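Local coordinates for protein flavoredoxin (Desulfovibrio vulgaris str. 'Miyazaki F', PDB 2D5M) that binds flavin mononucleotide and probably carries electrons as a small flavoprotein of the flavin reductase-like family, at residues G6-A11 against A165-E170; Y12-F17 against A32-G37; T67-S72 against P115-L120. All blocks are in the same frame, centred on the assembly; numbering follows the deposited sequence.

Contact 1: G6-A11 against A165-E170; sequences GARTLA and APVSRE
Pro166 and Val167, at the turn between strands 162-165 and 170-180, lie against the loop that leads from strand 2-4 into strand 14-22. The proline ring can be followed round: CB lies 3.3 Å from the carbonyl oxygen Thr9 O, CG is near both that oxygen and Ala11 O, and CD turns to Ala11, with Pro166 CD 3.5 Å from Ala11 O. Two carbonyls of the N-terminal loop thus rest on one saturated ring. Leu10, between them, brings the end of its side chain nearer the turn; with CG anti to its own N (chi1 -169°), CD1 comes to 3.6 Å from Pro166 O. Val167 continues the line: its CG2 branch meets Thr9 O at 3.4 Å, while its CG1 branch lies 3.8 Å from NH1 of Arg8, the two side chains crossing at about a right angle. The polar end of Arg8 is held elsewhere, NE bonding to Leu5 O. Thr9 is the centre of an inverse gamma turn. At the far end of the other segment, Arg169 and Glu170 both face Ala165 in a G1 beta bulge, from which the next strand starts. The second subunit packs on this region, Pro44 of that chain against Thr9 and Leu153 of that chain against Val167, which places the two loops at the dimer interface. No hydrogen bond crosses between the segments. Thr9 O and Ala11 O are buried here with no hydrogen-bonding partner in the model, meeting only carbon from this turn, so shape and van der Waals contact, with no polar pairing, join the loops.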
ATOM      1  N   GLY A   6       4.598   7.123  18.848  1.00 10.16           N
ATOM      2  CA  GLY A   6       6.024   7.005  18.615  1.00 10.80           C
ATOM      3  C   GLY A   6       6.321   6.542  17.173  1.00  8.36           C
ATOM      4  O   GLY A   6       5.486   6.573  16.290  1.00  9.50           O
ATOM      5  N   ALA A   7       7.569   6.146  16.980  1.00  8.55           N
ATOM      6  CA  ALA A   7       8.081   5.843  15.667  1.00  8.33           C
ATOM      7  C   ALA A   7       7.788   4.386  15.372  1.00  8.17           C
ATOM      8  O   ALA A   7       8.570   3.487  15.711  1.00 14.23           O
ATOM      9  CB  ALA A   7       9.549   6.167  15.630  1.00 10.69           C
ATOM     10  N   ARG A   8       6.653   4.065  14.774  1.00  9.01           N
ATOM     11  CA  ARG A   8       6.212   2.746  14.486  1.00  8.83           C
ATOM     12  C   ARG A   8       5.833   2.607  13.035  1.00  7.95           C
ATOM     13  O   ARG A   8       5.429   3.559  12.403  1.00  7.73           O
ATOM     14  CB  ARG A   8       4.981   2.394  15.312  1.00 11.48           C
ATOM     15  CG  ARG A   8       5.066   2.572  16.799  1.00 17.27           C
ATOM     16  CD  ARG A   8       3.692   2.122  17.382  1.00 25.40           C
ATOM     17  NE  ARG A   8       3.839   2.170  18.862  1.00 21.93           N
ATOM     18  CZ  ARG A   8       4.078   1.142  19.650  1.00 23.01           C
ATOM     19  NH1 ARG A   8       4.194  -0.100  19.225  1.00 17.55           N
ATOM     20  NH2 ARG A   8       4.205   1.272  20.969  1.00 32.13           N
ATOM     21  N   THR A   9       5.933   1.380  12.500  1.00  8.12           N
ATOM     22  CA  THR A   9       5.488   1.063  11.157  1.00  7.97           C
ATOM     23  C   THR A   9       3.966   0.920  11.138  1.00  7.79           C
ATOM     24  O   THR A   9       3.435  -0.218  11.096  1.00  7.96           O
ATOM     25  CB  THR A   9       6.157  -0.211  10.594  1.00  8.70           C
ATOM     26  OG1 THR A   9       5.927  -1.292  11.525  1.00  9.16           O
ATOM     27  CG2 THR A   9       7.624  -0.009  10.421  1.00 10.90           C
ATOM     28  N   LEU A  10       3.295   2.044  11.206  1.00  7.93           N
ATOM     29  CA  LEU A  10       1.857   2.092  11.401  1.00  8.18           C
ATOM     30  C   LEU A  10       1.241   3.009  10.369  1.00  7.71           C
ATOM     31  O   LEU A  10       1.436   4.213  10.393  1.00 10.48           O
ATOM     32  CB  LEU A  10       1.557   2.543  12.784  1.00 11.97           C
ATOM     33  CG  LEU A  10       0.185   2.464  13.352  1.00 17.60           C
ATOM     34  CD1 LEU A  10      -0.524   1.157  13.094  1.00 18.88           C
ATOM     35  CD2 LEU A  10       0.260   2.730  14.898  1.00 19.18           C
ATOM     36  N   ALA A  11       0.486   2.425   9.458  1.00  7.06           N
ATOM     37  CA  ALA A  11      -0.249   3.107   8.424  1.00  7.08           C
ATOM     38  C   ALA A  11      -1.346   2.179   7.932  1.00  6.52           C
ATOM     39  O   ALA A  11      -1.216   0.958   8.104  1.00  7.36           O
ATOM     40  CB  ALA A  11       0.636   3.535   7.275  1.00  8.42           C
ATOM     41  N   ALA A 165      -3.356  -4.833   8.931  1.00  6.50           N
ATOM     42  CA  ALA A 165      -3.199  -3.785   9.942  1.00  6.73           C
ATOM     43  C   ALA A 165      -1.896  -4.062  10.691  1.00  6.40           C
ATOM     44  O   ALA A 165      -1.867  -4.997  11.526  1.00  7.13           O
ATOM     45  CB  ALA A 165      -4.392  -3.781  10.881  1.00  7.42           C
ATOM     46  N   PRO A 166      -0.825  -3.314  10.423  1.00  6.82           N
ATOM     47  CA  PRO A 166       0.435  -3.601  11.082  1.00  7.43           C
ATOM     48  C   PRO A 166       0.431  -3.237  12.562  1.00  7.61           C
ATOM     49  O   PRO A 166      -0.389  -2.426  13.013  1.00  7.93           O
ATOM     50  CB  PRO A 166       1.413  -2.708  10.294  1.00  7.98           C
ATOM     51  CG  PRO A 166       0.597  -1.544   9.857  1.00  8.92           C
ATOM     52  CD  PRO A 166      -0.723  -2.176   9.496  1.00  7.36           C
ATOM     53  N   VAL A 167       1.336  -3.850  13.303  1.00  8.39           N
ATOM     54  CA  VAL A 167       1.608  -3.612  14.740  1.00 10.35           C
ATOM     55  C   VAL A 167       0.542  -4.309  15.588  1.00  8.85           C
ATOM     56  O   VAL A 167       0.869  -5.144  16.409  1.00 10.45           O
ATOM     57  CB  VAL A 167       1.784  -2.141  15.133  1.00 10.10           C
ATOM     58  CG1 VAL A 167       2.197  -2.029  16.587  1.00 12.87           C
ATOM     59  CG2 VAL A 167       2.807  -1.460  14.231  1.00 11.54           C
ATOM     60  N   SER A 168      -0.724  -3.960  15.346  1.00  8.39           N
ATOM     61  CA  SER A 168      -1.777  -4.751  15.951  1.00  8.48           C
ATOM     62  C   SER A 168      -1.853  -6.149  15.303  1.00  7.56           C
ATOM     63  O   SER A 168      -2.361  -7.071  15.915  1.00  8.39           O
ATOM     64  CB  SER A 168      -3.134  -4.074  15.829  1.00  9.34           C
ATOM     65  OG  SER A 168      -3.459  -3.859  14.497  1.00  9.82           O
ATOM     66  N   ARG A 169      -1.349  -6.304  14.105  1.00  7.01           N
ATOM     67  CA  ARG A 169      -1.169  -7.598  13.466  1.00  7.51           C
ATOM     68  C   ARG A 169      -2.502  -8.320  13.288  1.00  6.79           C
ATOM     69  O   ARG A 169      -2.751  -9.384  13.794  1.00  7.66           O
ATOM     70  CB  ARG A 169      -0.143  -8.472  14.243  1.00  8.26           C
ATOM     71  CG  ARG A 169       1.265  -7.891  14.128  1.00 10.62           C
ATOM     72  CD  ARG A 169       2.273  -8.521  15.069  1.00 13.26           C
ATOM     73  NE  ARG A 169       3.596  -8.000  14.879  1.00 16.79           N
ATOM     74  CZ  ARG A 169       4.692  -8.197  15.576  1.00 19.69           C
ATOM     75  NH1 ARG A 169       4.722  -8.997  16.676  1.00 33.26           N
ATOM     76  NH2 ARG A 169       5.842  -7.620  15.245  1.00 24.06           N
ATOM     77  N   GLU A 170      -3.352  -7.719  12.437  1.00  6.77           N
ATOM     78  CA  GLU A 170      -4.678  -8.184  12.126  1.00  7.03           C
ATOM     79  C   GLU A 170      -4.952  -8.056  10.649  1.00  6.23           C
ATOM     80  O   GLU A 170      -4.366  -7.262   9.943  1.00  7.27           O
ATOM     81  CB  GLU A 170      -5.767  -7.401  12.910  1.00  9.12           C
ATOM     82  CG  GLU A 170      -5.603  -7.624  14.421  1.00 13.99           C
ATOM     83  CD  GLU A 170      -6.716  -7.158  15.322  1.00 22.23           C
ATOM     84  OE1 GLU A 170      -7.362  -6.160  14.961  1.00 17.90           O
ATOM     85  OE2 GLU A 170      -6.928  -7.764  16.423  1.00 34.43           O
TER

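Contact 2: Y12-F17 against A32-G37; sequences YPTPLF and AAAWAG. With FMN (flavin mononucleotide), chain E.
Phe17 and Ala36 meet within the hairpin of strands 14-22 and 28-41: the methyl CB of Ala36 lies obliquely at the ring, 3.6 Å from Phe17 CD1. One face of the same ring carries its near neighbour Pro15, whose CB sits above the plane, offset toward the rim. With CG anti to its carbonyl carbon (chi1 -68°), Phe17 sends its ring past Ala33 O toward Ala36. Pro15 sets its ring against the backbone beyond, CD 3.4 Å from Ala34 O and CG near Ala36 O as well, while its own carbonyl is pressed on a methyl, Pro15 O lying 3.1 Å from Ala34 CB. That oxygen is buried without a hydrogen-bonding partner. Phe17 and Ala33 form an antiparallel hydrogen-bonded pair, Phe17 N to Ala33 O at 3.0 Å and Ala33 N to Phe17 O at 2.8 Å; the second bond lies in the carbonyl plane. In this flavin reductase-like fold the 32-37 segment then leaves the pairing in an inverse gamma turn centred on Trp35, next to two backbone N-H groups that bind the flavin. Ala34 N points at FMN N5 (3.1 Å, 155°) and Trp35 N bonds to FMN O4 (2.9 Å, 161°), Ala34 N reaching O4 as well, but weakly. At the other end of the segment the ribityl hydroxyl O2' donates to Ala32 O. Leu16 points its CB away from the second segment, yet its CD1 comes back to touch both Ala32 CB and, at 3.9 Å, the dimethylbenzene methyl FMN C7M. Trp35 NE1 is bound by Ser41 of the second subunit.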
ATOM      1  N   TYR A  12      -2.402   2.737   7.336  1.00  6.68           N
ATOM      2  CA  TYR A  12      -3.492   1.923   6.823  1.00  6.85           C
ATOM      3  C   TYR A  12      -3.953   2.510   5.488  1.00  7.32           C
ATOM      4  O   TYR A  12      -3.925   3.753   5.348  1.00  8.15           O
ATOM      5  CB  TYR A  12      -4.724   1.965   7.687  1.00  8.24           C
ATOM      6  CG  TYR A  12      -4.534   1.658   9.138  1.00  8.26           C
ATOM      7  CD1 TYR A  12      -4.020   0.415   9.563  1.00  9.20           C
ATOM      8  CD2 TYR A  12      -4.846   2.574  10.100  1.00 12.67           C
ATOM      9  CE1 TYR A  12      -3.840   0.138  10.886  1.00  8.86           C
ATOM     10  CE2 TYR A  12      -4.704   2.273  11.443  1.00 15.49           C
ATOM     11  CZ  TYR A  12      -4.208   1.077  11.844  1.00 14.22           C
ATOM     12  OH  TYR A  12      -4.043   0.807  13.187  1.00 17.26           O
ATOM     13  N   PRO A  13      -4.445   1.698   4.569  1.00  7.35           N
ATOM     14  CA  PRO A  13      -4.304   0.237   4.545  1.00  7.21           C
ATOM     15  C   PRO A  13      -2.870  -0.124   4.201  1.00  6.36           C
ATOM     16  O   PRO A  13      -2.134   0.677   3.653  1.00  7.38           O
ATOM     17  CB  PRO A  13      -5.224  -0.176   3.391  1.00  8.10           C
ATOM     18  CG  PRO A  13      -5.062   0.969   2.440  1.00  8.32           C
ATOM     19  CD  PRO A  13      -5.068   2.191   3.323  1.00  8.81           C
ATOM     20  N   THR A  14      -2.515  -1.381   4.488  1.00  6.46           N
ATOM     21  CA  THR A  14      -1.336  -2.030   3.882  1.00  6.13           C
ATOM     22  C   THR A  14      -1.831  -3.289   3.192  1.00  5.61           C
ATOM     23  O   THR A  14      -2.854  -3.872   3.618  1.00  6.46           O
ATOM     24  CB  THR A  14      -0.165  -2.311   4.857  1.00  6.80           C
ATOM     25  OG1 THR A  14      -0.448  -3.447   5.670  1.00  6.82           O
ATOM     26  CG2 THR A  14       0.107  -1.083   5.723  1.00  7.54           C
ATOM     27  N   PRO A  15      -1.169  -3.710   2.131  1.00  5.74           N
ATOM     28  CA  PRO A  15      -1.631  -4.884   1.383  1.00  6.11           C
ATOM     29  C   PRO A  15      -1.152  -6.165   2.012  1.00  6.17           C
ATOM     30  O   PRO A  15      -0.309  -6.231   2.920  1.00  7.46           O
ATOM     31  CB  PRO A  15      -1.008  -4.649   0.016  1.00  7.15           C
ATOM     32  CG  PRO A  15       0.287  -3.984   0.325  1.00  7.42           C
ATOM     33  CD  PRO A  15       0.002  -3.079   1.482  1.00  6.17           C
ATOM     34  N   LEU A  16      -1.692  -7.259   1.471  1.00  7.03           N
ATOM     35  CA  LEU A  16      -1.237  -8.600   1.798  1.00  7.43           C
ATOM     36  C   LEU A  16      -0.998  -9.309   0.477  1.00  7.07           C
ATOM     37  O   LEU A  16      -1.858 -10.020  -0.056  1.00 11.47           O
ATOM     38  CB  LEU A  16      -2.251  -9.377   2.694  1.00  8.27           C
ATOM     39  CG  LEU A  16      -1.796 -10.776   3.145  1.00 12.57           C
ATOM     40  CD1 LEU A  16      -0.561 -10.677   4.001  1.00 16.07           C
ATOM     41  CD2 LEU A  16      -2.929 -11.503   3.858  1.00 11.81           C
ATOM     42  N   PHE A  17       0.167  -9.063  -0.106  1.00  6.34           N
ATOM     43  CA  PHE A  17       0.557  -9.665  -1.364  1.00  6.24           C
ATOM     44  C   PHE A  17       1.247 -11.006  -1.129  1.00  6.26           C
ATOM     45  O   PHE A  17       2.163 -11.086  -0.346  1.00  7.76           O
ATOM     46  CB  PHE A  17       1.539  -8.741  -2.073  1.00  6.94           C
ATOM     47  CG  PHE A  17       0.936  -7.408  -2.562  1.00  7.02           C
ATOM     48  CD1 PHE A  17       1.806  -6.351  -2.828  1.00  7.85           C
ATOM     49  CD2 PHE A  17      -0.428  -7.194  -2.770  1.00  7.01           C
ATOM     50  CE1 PHE A  17       1.394  -5.138  -3.327  1.00  8.46           C
ATOM     51  CE2 PHE A  17      -0.841  -5.945  -3.296  1.00  7.32           C
ATOM     52  CZ  PHE A  17       0.045  -4.930  -3.588  1.00  8.33           C
ATOM     53  N   ALA A  32       4.382 -13.863   2.113  1.00  5.01           N
ATOM     54  CA  ALA A  32       3.552 -12.687   2.324  1.00  5.12           C
ATOM     55  C   ALA A  32       4.393 -11.413   2.408  1.00  5.29           C
ATOM     56  O   ALA A  32       5.436 -11.382   3.106  1.00  5.56           O
ATOM     57  CB  ALA A  32       2.777 -12.843   3.617  1.00  6.13           C
ATOM     58  N   ALA A  33       3.927 -10.370   1.766  1.00  5.36           N
ATOM     59  CA  ALA A  33       4.584  -9.055   1.787  1.00  5.47           C
ATOM     60  C   ALA A  33       3.518  -7.968   1.969  1.00  5.18           C
ATOM     61  O   ALA A  33       2.603  -7.871   1.160  1.00  6.80           O
ATOM     62  CB  ALA A  33       5.373  -8.781   0.546  1.00  6.31           C
ATOM     63  N   ALA A  34       3.701  -7.141   2.989  1.00  5.07           N
ATOM     64  CA  ALA A  34       2.902  -5.949   3.188  1.00  5.25           C
ATOM     65  C   ALA A  34       3.679  -4.662   2.971  1.00  5.03           C
ATOM     66  O   ALA A  34       3.062  -3.591   2.833  1.00  5.12           O
ATOM     67  CB  ALA A  34       2.294  -5.929   4.587  1.00  5.88           C
ATOM     68  N   TRP A  35       5.025  -4.706   2.974  1.00  5.04           N
ATOM     69  CA  TRP A  35       5.856  -3.516   2.762  1.00  4.90           C
ATOM     70  C   TRP A  35       6.017  -3.380   1.252  1.00  5.38           C
ATOM     71  O   TRP A  35       7.030  -3.744   0.650  1.00  6.00           O
ATOM     72  CB  TRP A  35       7.191  -3.633   3.451  1.00  5.04           C
ATOM     73  CG  TRP A  35       7.253  -3.455   4.947  1.00  5.48           C
ATOM     74  CD1 TRP A  35       8.436  -3.344   5.602  1.00  5.96           C
ATOM     75  CD2 TRP A  35       6.241  -3.344   5.962  1.00  5.13           C
ATOM     76  NE1 TRP A  35       8.237  -3.179   6.939  1.00  6.33           N
ATOM     77  CE2 TRP A  35       6.901  -3.172   7.200  1.00  5.62           C
ATOM     78  CE3 TRP A  35       4.843  -3.347   5.970  1.00  5.88           C
ATOM     79  CZ2 TRP A  35       6.229  -3.032   8.405  1.00  5.84           C
ATOM     80  CZ3 TRP A  35       4.160  -3.215   7.166  1.00  6.50           C
ATOM     81  CH2 TRP A  35       4.858  -3.053   8.390  1.00  6.39           C
ATOM     82  N   ALA A  36       4.965  -2.903   0.605  1.00  5.19           N
ATOM     83  CA  ALA A  36       4.805  -2.982  -0.824  1.00  5.36           C
ATOM     84  C   ALA A  36       3.737  -2.017  -1.279  1.00  5.46           C
ATOM     85  O   ALA A  36       2.850  -1.636  -0.517  1.00  5.56           O
ATOM     86  CB  ALA A  36       4.403  -4.409  -1.249  1.00  6.59           C
ATOM     87  N   GLY A  37       3.794  -1.681  -2.583  1.00  6.16           N
ATOM     88  CA  GLY A  37       2.736  -0.901  -3.203  1.00  6.56           C
ATOM     89  C   GLY A  37       3.146  -0.556  -4.609  1.00  5.65           C
ATOM     90  O   GLY A  37       4.232  -0.859  -5.064  1.00  6.50           O
TER
HETATM   91  N1  FMN E1001       8.763 -10.239   4.822  1.00  5.17           N
HETATM   92  C2  FMN E1001       9.426  -9.366   3.999  1.00  5.53           C
HETATM   93  O2  FMN E1001      10.626  -9.530   3.737  1.00  6.36           O
HETATM   94  N3  FMN E1001       8.733  -8.270   3.491  1.00  5.81           N
HETATM   95  C4  FMN E1001       7.423  -7.956   3.773  1.00  5.57           C
HETATM   96  O4  FMN E1001       6.888  -6.944   3.273  1.00  6.40           O
HETATM   97  C4A FMN E1001       6.751  -8.832   4.670  1.00  5.45           C
HETATM   98  N5  FMN E1001       5.477  -8.553   5.038  1.00  5.53           N
HETATM   99  C5A FMN E1001       4.837  -9.523   5.767  1.00  5.36           C
HETATM  100  C6  FMN E1001       3.489  -9.274   6.146  1.00  5.64           C
HETATM  101  C7  FMN E1001       2.722 -10.193   6.845  1.00  5.99           C
HETATM  102  C7M FMN E1001       1.307  -9.898   7.285  1.00  7.81           C
HETATM  103  C8  FMN E1001       3.336 -11.464   7.155  1.00  5.77           C
HETATM  104  C8M FMN E1001       2.495 -12.530   7.838  1.00  6.54           C
HETATM  105  C9  FMN E1001       4.669 -11.689   6.857  1.00  5.55           C
HETATM  106  C9A FMN E1001       5.427 -10.756   6.168  1.00  5.11           C
HETATM  107  N10 FMN E1001       6.796 -10.921   5.864  1.00  5.14           N
HETATM  108  C10 FMN E1001       7.448 -10.006   5.075  1.00  5.26           C
HETATM  109  C1' FMN E1001       7.516 -12.137   6.334  1.00  5.34           C
HETATM  110  C2' FMN E1001       7.693 -13.181   5.234  1.00  4.95           C
HETATM  111  O2' FMN E1001       6.474 -13.449   4.529  1.00  5.39           O
HETATM  112  C3' FMN E1001       8.176 -14.484   5.880  1.00  5.14           C
HETATM  113  O3' FMN E1001       9.521 -14.241   6.352  1.00  5.76           O
HETATM  114  C4' FMN E1001       8.144 -15.694   4.958  1.00  5.12           C
HETATM  115  O4' FMN E1001       8.278 -16.856   5.822  1.00  6.92           O
HETATM  116  C5' FMN E1001       9.227 -15.711   3.936  1.00  5.85           C
HETATM  117  O5' FMN E1001       9.078 -16.938   3.151  1.00  5.68           O
HETATM  118  P   FMN E1001      10.269 -17.479   2.211  1.00  5.67           P
HETATM  119  O1P FMN E1001      11.504 -17.709   3.093  1.00  6.29           O
HETATM  120  O2P FMN E1001      10.573 -16.482   1.119  1.00  5.98           O
HETATM  121  O3P FMN E1001       9.655 -18.772   1.707  1.00  6.20           O

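Contact 3: T67-S72 against P115-L120; sequences TISIPS and PMAIEL
Ile68, Ile70 and Ile118 share one first torsion, CG1 anti to the carbonyl carbon, and with chi2 also extended each pushes its CD1 out over the same face of the sheet. Met116 reaches that face on a straight chain, its CG anti to the backbone N, and lies alongside Ile70 pointing the same way, SD 4.1 Å from Ile70 CD1. Ile68 CG2 touches Ile118 CD1, and its CG1 meets Leu120 CD1 at 3.9 Å, the isoleucine and leucine set aslant. Beneath these side chains strands 65-70 and 116-126, neighbours in the curled antiparallel sheet of this flavin reductase-like domain, run 169° apart in direction. Ile68 and Ile118 form a hydrogen-bonded pair: Ile68 N gives to Ile118 O at 2.9 Å, in the carbonyl plane, and Ile118 N gives to Ile68 O at 2.7 Å. Farther along, Ile70 N reaches Met116 O at 2.9 Å on a nearly straight 172° line. Thr67, Ser69, Ala117 and Glu119 occupy the other face, where Thr67 OG1 bonds to Pro109 O, Ser69 OG to Val111 N, and the Glu119 carboxylate is held by Lys142 (salt bridge) and the backbone N-H groups of Glu104 and His105. Just before strand 116-126 begins, Pro115 puts its CD 3.2 Å from Ile70 O, an oxygen buried with no hydrogen-bonding partner in the model. On the hydrocarbon side Ile46 of strand 44-48 touches Ile68, Ile118 and Leu120, and Tyr12 of the second subunit packs on Ile70 and Met116. One face is therefore packed with hydrocarbon and sulfur, whereas on the other the polar side chains are satisfied by neighbouring backbone and a lysine.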
ATOM      1  N   THR A  67       5.543 -13.120  -9.186  1.00  5.32           N
ATOM      2  CA  THR A  67       4.157 -12.769  -9.279  1.00  5.24           C
ATOM      3  C   THR A  67       3.688 -12.194  -7.936  1.00  4.87           C
ATOM      4  O   THR A  67       4.339 -12.383  -6.925  1.00  5.33           O
ATOM      5  CB  THR A  67       3.258 -13.979  -9.625  1.00  5.38           C
ATOM      6  OG1 THR A  67       3.317 -14.862  -8.521  1.00  6.19           O
ATOM      7  CG2 THR A  67       3.699 -14.627 -10.908  1.00  6.30           C
ATOM      8  N   ILE A  68       2.534 -11.514  -7.972  1.00  4.77           N
ATOM      9  CA  ILE A  68       1.779 -11.137  -6.798  1.00  5.36           C
ATOM     10  C   ILE A  68       0.391 -11.721  -6.965  1.00  5.20           C
ATOM     11  O   ILE A  68      -0.308 -11.401  -7.903  1.00  5.77           O
ATOM     12  CB  ILE A  68       1.776  -9.621  -6.601  1.00  5.45           C
ATOM     13  CG1 ILE A  68       3.170  -9.150  -6.153  1.00  5.84           C
ATOM     14  CG2 ILE A  68       0.660  -9.202  -5.608  1.00  6.53           C
ATOM     15  CD1 ILE A  68       3.375  -7.660  -6.190  1.00  6.66           C
ATOM     16  N   SER A  69       0.014 -12.545  -6.004  1.00  5.11           N
ATOM     17  CA  SER A  69      -1.340 -13.081  -5.956  1.00  5.74           C
ATOM     18  C   SER A  69      -2.049 -12.455  -4.765  1.00  5.50           C
ATOM     19  O   SER A  69      -1.488 -12.349  -3.671  1.00  6.56           O
ATOM     20  CB  SER A  69      -1.312 -14.607  -5.825  1.00  5.99           C
ATOM     21  OG  SER A  69      -0.644 -15.232  -6.882  1.00  6.17           O
ATOM     22  N   ILE A  70      -3.298 -12.024  -4.987  1.00  5.62           N
ATOM     23  CA  ILE A  70      -4.047 -11.286  -3.965  1.00  6.33           C
ATOM     24  C   ILE A  70      -5.089 -12.240  -3.373  1.00  5.64           C
ATOM     25  O   ILE A  70      -5.966 -12.684  -4.089  1.00  6.71           O
ATOM     26  CB  ILE A  70      -4.654 -10.035  -4.574  1.00  7.95           C
ATOM     27  CG1 ILE A  70      -3.519  -9.116  -5.057  1.00 12.83           C
ATOM     28  CG2 ILE A  70      -5.564  -9.327  -3.603  1.00  9.88           C
ATOM     29  CD1 ILE A  70      -3.766  -7.769  -5.534  1.00 13.16           C
ATOM     30  N   PRO A  71      -4.954 -12.569  -2.078  1.00  7.11           N
ATOM     31  CA  PRO A  71      -5.906 -13.539  -1.485  1.00  7.91           C
ATOM     32  C   PRO A  71      -7.263 -12.842  -1.268  1.00  8.08           C
ATOM     33  O   PRO A  71      -7.340 -11.660  -0.916  1.00  9.01           O
ATOM     34  CB  PRO A  71      -5.301 -13.884  -0.150  1.00  9.19           C
ATOM     35  CG  PRO A  71      -4.498 -12.669   0.195  1.00  9.43           C
ATOM     36  CD  PRO A  71      -3.955 -12.105  -1.125  1.00  9.14           C
ATOM     37  N   SER A  72      -8.320 -13.605  -1.361  1.00  8.46           N
ATOM     38  CA  SER A  72      -9.652 -13.294  -0.885  1.00  8.24           C
ATOM     39  C   SER A  72      -9.741 -13.772   0.564  1.00  8.37           C
ATOM     40  O   SER A  72      -8.853 -14.476   1.080  1.00  8.76           O
ATOM     41  CB  SER A  72     -10.738 -13.923  -1.701  1.00 10.73           C
ATOM     42  OG  SER A  72     -10.567 -15.307  -1.701  1.00 14.48           O
ATOM     43  N   PRO A 115      -8.245 -14.758  -6.510  1.00  6.99           N
ATOM     44  CA  PRO A 115      -9.057 -14.094  -7.516  1.00  7.74           C
ATOM     45  C   PRO A 115      -8.281 -13.228  -8.482  1.00  7.59           C
ATOM     46  O   PRO A 115      -8.768 -12.864  -9.581  1.00  8.91           O
ATOM     47  CB  PRO A 115      -9.997 -13.243  -6.667  1.00  8.61           C
ATOM     48  CG  PRO A 115      -9.237 -12.961  -5.380  1.00  8.81           C
ATOM     49  CD  PRO A 115      -8.581 -14.287  -5.161  1.00  7.66           C
ATOM     50  N   MET A 116      -7.100 -12.816  -8.102  1.00  7.57           N
ATOM     51  CA  MET A 116      -6.321 -11.839  -8.865  1.00  7.17           C
ATOM     52  C   MET A 116      -4.828 -12.186  -8.749  1.00  7.17           C
ATOM     53  O   MET A 116      -4.326 -12.471  -7.670  1.00  7.41           O
ATOM     54  CB  MET A 116      -6.571 -10.455  -8.329  1.00  9.08           C
ATOM     55  CG  MET A 116      -5.835  -9.323  -8.973  1.00 10.61           C
ATOM     56  SD  MET A 116      -6.672  -7.826  -8.372  1.00 15.42           S
ATOM     57  CE  MET A 116      -5.705  -6.667  -9.252  1.00 20.22           C
ATOM     58  N   ALA A 117      -4.131 -12.100  -9.876  1.00  6.56           N
ATOM     59  CA  ALA A 117      -2.712 -12.387  -9.935  1.00  7.46           C
ATOM     60  C   ALA A 117      -2.056 -11.375 -10.911  1.00  7.13           C
ATOM     61  O   ALA A 117      -2.636 -10.999 -11.912  1.00 10.28           O
ATOM     62  CB  ALA A 117      -2.455 -13.802 -10.376  1.00 10.61           C
ATOM     63  N   ILE A 118      -0.860 -10.971 -10.554  1.00  6.03           N
ATOM     64  CA  ILE A 118      -0.079 -10.003 -11.305  1.00  6.13           C
ATOM     65  C   ILE A 118       1.256 -10.646 -11.654  1.00  5.81           C
ATOM     66  O   ILE A 118       1.899 -11.239 -10.766  1.00  5.85           O
ATOM     67  CB  ILE A 118       0.140  -8.723 -10.440  1.00  6.55           C
ATOM     68  CG1 ILE A 118      -1.156  -8.183  -9.883  1.00  7.10           C
ATOM     69  CG2 ILE A 118       0.903  -7.703 -11.267  1.00  6.83           C
ATOM     70  CD1 ILE A 118      -0.971  -7.054  -8.884  1.00  8.45           C
ATOM     71  N   GLU A 119       1.665 -10.571 -12.907  1.00  6.17           N
ATOM     72  CA  GLU A 119       2.932 -11.092 -13.372  1.00  6.08           C
ATOM     73  C   GLU A 119       3.938  -9.968 -13.517  1.00  6.09           C
ATOM     74  O   GLU A 119       3.637  -8.980 -14.216  1.00  6.80           O
ATOM     75  CB  GLU A 119       2.747 -11.799 -14.738  1.00  6.99           C
ATOM     76  CG  GLU A 119       1.802 -12.973 -14.689  1.00  8.04           C
ATOM     77  CD  GLU A 119       1.952 -13.924 -15.855  1.00  9.09           C
ATOM     78  OE1 GLU A 119       3.118 -14.025 -16.363  1.00 13.19           O
ATOM     79  OE2 GLU A 119       0.945 -14.587 -16.193  1.00  9.61           O
ATOM     80  N   LEU A 120       5.089 -10.104 -12.879  1.00  5.93           N
ATOM     81  CA  LEU A 120       6.087  -9.031 -12.868  1.00  5.97           C
ATOM     82  C   LEU A 120       7.468  -9.514 -13.317  1.00  6.07           C
ATOM     83  O   LEU A 120       7.951 -10.591 -12.999  1.00  6.51           O
ATOM     84  CB  LEU A 120       6.214  -8.386 -11.478  1.00  6.68           C
ATOM     85  CG  LEU A 120       4.893  -7.837 -10.930  1.00  6.73           C
ATOM     86  CD1 LEU A 120       4.241  -8.811  -9.931  1.00  7.65           C
ATOM     87  CD2 LEU A 120       5.056  -6.461 -10.282  1.00  7.39           C
TER

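Contact 2 stands between the other two, its centre about 12 Å from the centre of each, while contacts 1 and 3 lie about 24 Å apart, centre to centre, and do not touch. Trp35 of contact 2 packs against contact 1, its CZ2 3.6 Å from Thr9 CB, so the 6-11 loop flanks the backbone that binds the flavin. Strands 14-22 and 65-70 are neighbours in the sheet, and there Phe17 CG meets Ile68 CG2 at 3.5 Å. Along the chain, contacts 2 and 3 follow one another inside the long loop closed by contact 1. Contact 2 hydrogen-bonds to FMN, while the side chains of Pro166 (contact 1) and Pro71 (contact 3) stay about 8 and 10 Å from an FMN. All three touch the second subunit.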